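Local coordinates for probable transcriptional regulator (Pseudomonas aeruginosa, PDB 2ESN), which probably regulates transcription as a LysR-type factor, with a winged helix-turn-helix DNA-binding domain joined to an effector-binding domain of periplasmic-binding-protein type, at residues 234-246 with 252-266. Numbering follows the deposited sequence.
Sequences PTVLAALFLAGST and APRHAARALAEAAGL
With chi1 at -77°, Leu240 has CG anti to its carbonyl carbon and drops both methyls onto helix 254-264; Phe241 (chi1 -74°) and Leu260 turn the same way, bringing ring and CD1 methyl together. The two helices, joined through strand 249-253, form an alpha-beta-alpha unit of the LysR substrate-binding domain, a periplasmic-binding-protein fold, and cross at -41°, running in the same general sense. Leu240 divides its branches: CD1 lies 3.6 Å from Ala256 O, whereas CD2 touches both Ala257 CA and Leu266 CD1, the two leucine side chains crossing nearly at right angles. Leu260 CD1 approaches the Phe241 ring obliquely, 3.7 Å from CE1, and also touches Leu237 CD2. Across the ring, the ortho carbon Phe241 CD2 lies 3.5 Å from Ala264 CB. Nearer the helix starts, Val236 CG1 packs against Ala252, Pro253 and Ala256. Asp109 accepts hydrogen bonds from the backbone N of Val236 and Leu237, and Phe113 of the second subunit meets Phe241 edge-to-face, placing this pair of helices at a subunit interface. No direct hydrogen bond joins the segments. At the Schellman motif of Gly265, Gly244 approaches closely enough for a CA-H...O contact from its CA to Ala264 O (3.3 Å), and one water donates to both Gly244 O and Gly265 O, at 2.7 Å from each.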
loop_
_atom_site.group_PDB
_atom_site.type_symbol
_atom_site.label_atom_id
_atom_site.label_comp_id
_atom_site.label_asym_id
_atom_site.label_seq_id
_atom_site.Cartn_x
_atom_site.Cartn_y
_atom_site.Cartn_z
ATOM N N PRO C 234 7.330 10.610 21.084
ATOM C CA PRO C 234 7.074 9.180 21.152
ATOM C C PRO C 234 8.035 8.434 22.093
ATOM O O PRO C 234 7.810 7.244 22.383
ATOM C CB PRO C 234 7.298 8.735 19.674
ATOM C CG PRO C 234 7.749 9.949 18.918
ATOM C CD PRO C 234 8.094 10.999 19.873
ATOM N N THR C 235 9.097 9.106 22.556
ATOM C CA THR C 235 10.200 8.496 23.334
ATOM C C THR C 235 10.098 8.906 24.819
ATOM O O THR C 235 10.301 10.093 25.114
ATOM C CB THR C 235 11.542 9.241 23.058
ATOM O OG1 THR C 235 11.583 9.928 21.807
ATOM C CG2 THR C 235 12.741 8.504 23.384
ATOM N N VAL C 236 9.935 7.940 25.732
ATOM C CA VAL C 236 10.053 8.115 27.188
ATOM C C VAL C 236 11.461 8.546 27.606
ATOM O O VAL C 236 11.629 9.452 28.440
ATOM C CB VAL C 236 9.696 6.816 27.945
ATOM C CG1 VAL C 236 9.522 7.076 29.460
ATOM C CG2 VAL C 236 8.426 6.354 27.497
ATOM N N LEU C 237 12.495 7.949 26.990
ATOM C CA LEU C 237 13.814 8.191 27.490
ATOM C C LEU C 237 14.278 9.595 27.132
ATOM O O LEU C 237 14.836 10.267 27.983
ATOM C CB LEU C 237 14.817 7.082 27.082
ATOM C CG LEU C 237 14.594 5.644 27.558
ATOM C CD1 LEU C 237 15.779 4.736 27.022
ATOM C CD2 LEU C 237 14.402 5.516 29.080
ATOM N N ALA C 238 14.028 10.057 25.913
ATOM C CA ALA C 238 14.302 11.457 25.621
ATOM C C ALA C 238 13.425 12.375 26.504
ATOM O O ALA C 238 13.865 13.454 26.863
ATOM C CB ALA C 238 14.115 11.770 24.151
ATOM N N ALA C 239 12.196 11.947 26.790
ATOM C CA ALA C 239 11.243 12.778 27.565
ATOM C C ALA C 239 11.756 13.027 28.978
ATOM O O ALA C 239 11.574 14.107 29.536
ATOM C CB ALA C 239 9.884 12.077 27.652
ATOM N N LEU C 240 12.379 12.018 29.550
ATOM C CA LEU C 240 12.959 12.075 30.893
ATOM C C LEU C 240 14.058 13.129 30.890
ATOM O O LEU C 240 14.101 13.972 31.790
ATOM C CB LEU C 240 13.475 10.669 31.305
ATOM C CG LEU C 240 12.348 9.734 31.721
ATOM C CD1 LEU C 240 12.749 8.273 31.615
ATOM C CD2 LEU C 240 11.933 10.027 33.158
ATOM N N PHE C 241 14.883 13.196 29.847
ATOM C CA PHE C 241 15.856 14.309 29.786
ATOM C C PHE C 241 15.212 15.679 29.587
ATOM O O PHE C 241 15.703 16.699 30.126
ATOM C CB PHE C 241 16.937 14.106 28.709
ATOM C CG PHE C 241 17.956 13.062 29.095
ATOM C CD1 PHE C 241 17.824 11.753 28.638
ATOM C CD2 PHE C 241 19.042 13.417 29.934
ATOM C CE1 PHE C 241 18.811 10.778 28.984
ATOM C CE2 PHE C 241 20.005 12.483 30.323
ATOM C CZ PHE C 241 19.898 11.148 29.843
ATOM N N LEU C 242 14.134 15.712 28.813
ATOM C CA LEU C 242 13.393 16.956 28.663
ATOM C C LEU C 242 12.901 17.501 30.033
ATOM O O LEU C 242 13.068 18.668 30.366
ATOM C CB LEU C 242 12.202 16.713 27.708
ATOM C CG LEU C 242 11.126 17.843 27.679
ATOM C CD1 LEU C 242 11.750 19.167 27.114
ATOM C CD2 LEU C 242 9.959 17.399 26.817
ATOM N N ALA C 243 12.286 16.640 30.816
ATOM C CA ALA C 243 11.849 16.956 32.194
ATOM C C ALA C 243 12.924 17.461 33.165
ATOM O O ALA C 243 12.606 18.262 34.085
ATOM C CB ALA C 243 11.174 15.754 32.783
ATOM N N GLY C 244 14.171 16.953 33.014
ATOM C CA GLY C 244 15.333 17.388 33.782
ATOM C C GLY C 244 15.896 18.743 33.371
ATOM O O GLY C 244 16.634 19.342 34.141
ATOM N N SER C 245 15.551 19.239 32.182
ATOM C CA SER C 245 15.971 20.569 31.732
ATOM C C SER C 245 14.846 21.623 31.694
ATOM O O SER C 245 15.101 22.719 31.266
ATOM C CB SER C 245 16.677 20.543 30.370
ATOM O OG SER C 245 17.993 19.992 30.524
ATOM N N THR C 246 13.673 21.335 32.239
ATOM C CA THR C 246 12.605 22.309 32.234
ATOM C C THR C 246 11.760 22.205 33.467
ATOM O O THR C 246 11.974 21.310 34.357
ATOM C CB THR C 246 11.653 22.057 31.029
ATOM O OG1 THR C 246 11.120 20.747 31.203
ATOM C CG2 THR C 246 12.370 22.151 29.677
ATOM N N ALA C 252 5.384 8.995 33.932
ATOM C CA ALA C 252 6.195 8.037 33.170
ATOM C C ALA C 252 6.290 6.745 33.954
ATOM O O ALA C 252 6.215 6.770 35.167
ATOM C CB ALA C 252 7.655 8.548 33.028
ATOM N N PRO C 253 6.559 5.638 33.256
ATOM C CA PRO C 253 6.924 4.430 33.924
ATOM C C PRO C 253 8.079 4.611 34.892
ATOM O O PRO C 253 9.158 5.151 34.522
ATOM C CB PRO C 253 7.317 3.480 32.779
ATOM C CG PRO C 253 6.574 4.065 31.520
ATOM C CD PRO C 253 6.543 5.531 31.775
ATOM N N ARG C 254 7.861 4.102 36.104
ATOM C CA ARG C 254 8.857 4.133 37.180
ATOM C C ARG C 254 10.185 3.408 36.852
ATOM O O ARG C 254 11.297 3.910 37.113
ATOM C CB ARG C 254 8.233 3.670 38.499
ATOM C CG ARG C 254 9.181 3.859 39.728
ATOM C CD ARG C 254 8.567 3.178 40.958
ATOM N NE ARG C 254 9.381 3.328 42.190
ATOM C CZ ARG C 254 10.305 2.453 42.672
ATOM N NH1 ARG C 254 10.951 2.716 43.800
ATOM N NH2 ARG C 254 10.643 1.329 42.039
ATOM N N HIS C 255 10.093 2.260 36.198
ATOM C CA HIS C 255 11.286 1.539 35.834
ATOM C C HIS C 255 12.185 2.431 35.006
ATOM O O HIS C 255 13.374 2.416 35.211
ATOM C CB HIS C 255 10.893 0.301 34.988
ATOM C CG HIS C 255 12.037 -0.650 34.709
ATOM N ND1 HIS C 255 12.758 -1.274 35.712
ATOM C CD2 HIS C 255 12.536 -1.121 33.540
ATOM C CE1 HIS C 255 13.658 -2.073 35.169
ATOM N NE2 HIS C 255 13.553 -1.984 33.851
ATOM N N ALA C 256 11.627 3.207 34.052
ATOM C CA ALA C 256 12.470 4.097 33.219
ATOM C C ALA C 256 12.978 5.371 33.963
ATOM O O ALA C 256 14.160 5.800 33.842
ATOM C CB ALA C 256 11.742 4.457 31.899
ATOM N N ALA C 257 12.083 5.993 34.714
ATOM C CA ALA C 257 12.419 7.196 35.427
ATOM C C ALA C 257 13.523 6.887 36.455
ATOM O O ALA C 257 14.487 7.672 36.605
ATOM C CB ALA C 257 11.128 7.769 36.145
ATOM N N ARG C 258 13.393 5.771 37.175
ATOM C CA ARG C 258 14.506 5.349 38.078
ATOM C C ARG C 258 15.837 5.150 37.400
ATOM O O ARG C 258 16.836 5.534 37.956
ATOM C CB ARG C 258 14.178 4.064 38.804
ATOM C CG ARG C 258 13.097 4.222 39.824
ATOM C CD ARG C 258 12.807 2.879 40.507
ATOM N NE ARG C 258 13.300 2.969 41.875
ATOM C CZ ARG C 258 14.553 2.709 42.270
ATOM N NH1 ARG C 258 14.869 2.866 43.552
ATOM N NH2 ARG C 258 15.483 2.274 41.403
ATOM N N ALA C 259 15.863 4.546 36.215
ATOM C CA ALA C 259 17.116 4.377 35.448
ATOM C C ALA C 259 17.765 5.702 35.002
ATOM O O ALA C 259 18.991 5.821 34.778
ATOM C CB ALA C 259 16.836 3.511 34.228
ATOM N N LEU C 260 16.951 6.729 34.809
ATOM C CA LEU C 260 17.525 7.979 34.364
ATOM C C LEU C 260 17.568 9.075 35.436
ATOM O O LEU C 260 17.961 10.170 35.118
ATOM C CB LEU C 260 16.802 8.465 33.080
ATOM C CG LEU C 260 17.154 7.687 31.798
ATOM C CD1 LEU C 260 16.536 8.372 30.536
ATOM C CD2 LEU C 260 18.701 7.564 31.648
ATOM N N ALA C 261 17.142 8.794 36.668
ATOM C CA ALA C 261 16.971 9.841 37.703
ATOM C C ALA C 261 18.257 10.655 37.863
ATOM O O ALA C 261 18.270 11.922 37.866
ATOM C CB ALA C 261 16.510 9.215 39.028
ATOM N N GLU C 262 19.369 9.953 37.919
ATOM C CA GLU C 262 20.663 10.674 38.052
ATOM C C GLU C 262 21.167 11.301 36.790
ATOM O O GLU C 262 21.584 12.451 36.793
ATOM C CB GLU C 262 21.741 9.714 38.602
ATOM C CG GLU C 262 21.794 9.711 40.086
ATOM C CD GLU C 262 22.452 10.994 40.623
ATOM O OE1 GLU C 262 23.248 11.658 39.881
ATOM O OE2 GLU C 262 22.171 11.328 41.799
ATOM N N ALA C 263 21.190 10.519 35.727
ATOM C CA ALA C 263 21.623 11.021 34.409
ATOM C C ALA C 263 20.898 12.304 33.986
ATOM O O ALA C 263 21.537 13.192 33.382
ATOM C CB ALA C 263 21.383 9.975 33.360
ATOM N N ALA C 264 19.564 12.384 34.221
ATOM C CA ALA C 264 18.824 13.573 33.734
ATOM C C ALA C 264 18.572 14.594 34.861
ATOM O O ALA C 264 17.962 15.636 34.606
ATOM C CB ALA C 264 17.521 13.176 33.078
ATOM N N GLY C 265 18.995 14.297 36.084
ATOM C CA GLY C 265 18.756 15.218 37.249
ATOM C C GLY C 265 17.267 15.258 37.646
ATOM O O GLY C 265 16.628 16.330 37.565
ATOM N N LEU C 266 16.695 14.130 38.084
ATOM C CA LEU C 266 15.222 14.109 38.350
ATOM C C LEU C 266 14.878 13.825 39.750
ATOM O O LEU C 266 15.639 13.122 40.382
ATOM C CB LEU C 266 14.537 12.979 37.529
ATOM C CG LEU C 266 14.907 12.976 36.042
ATOM C CD1 LEU C 266 14.307 11.681 35.294
ATOM C CD2 LEU C 266 14.499 14.296 35.373
HETATM O O HOH W 1 17.630 18.614 36.540
#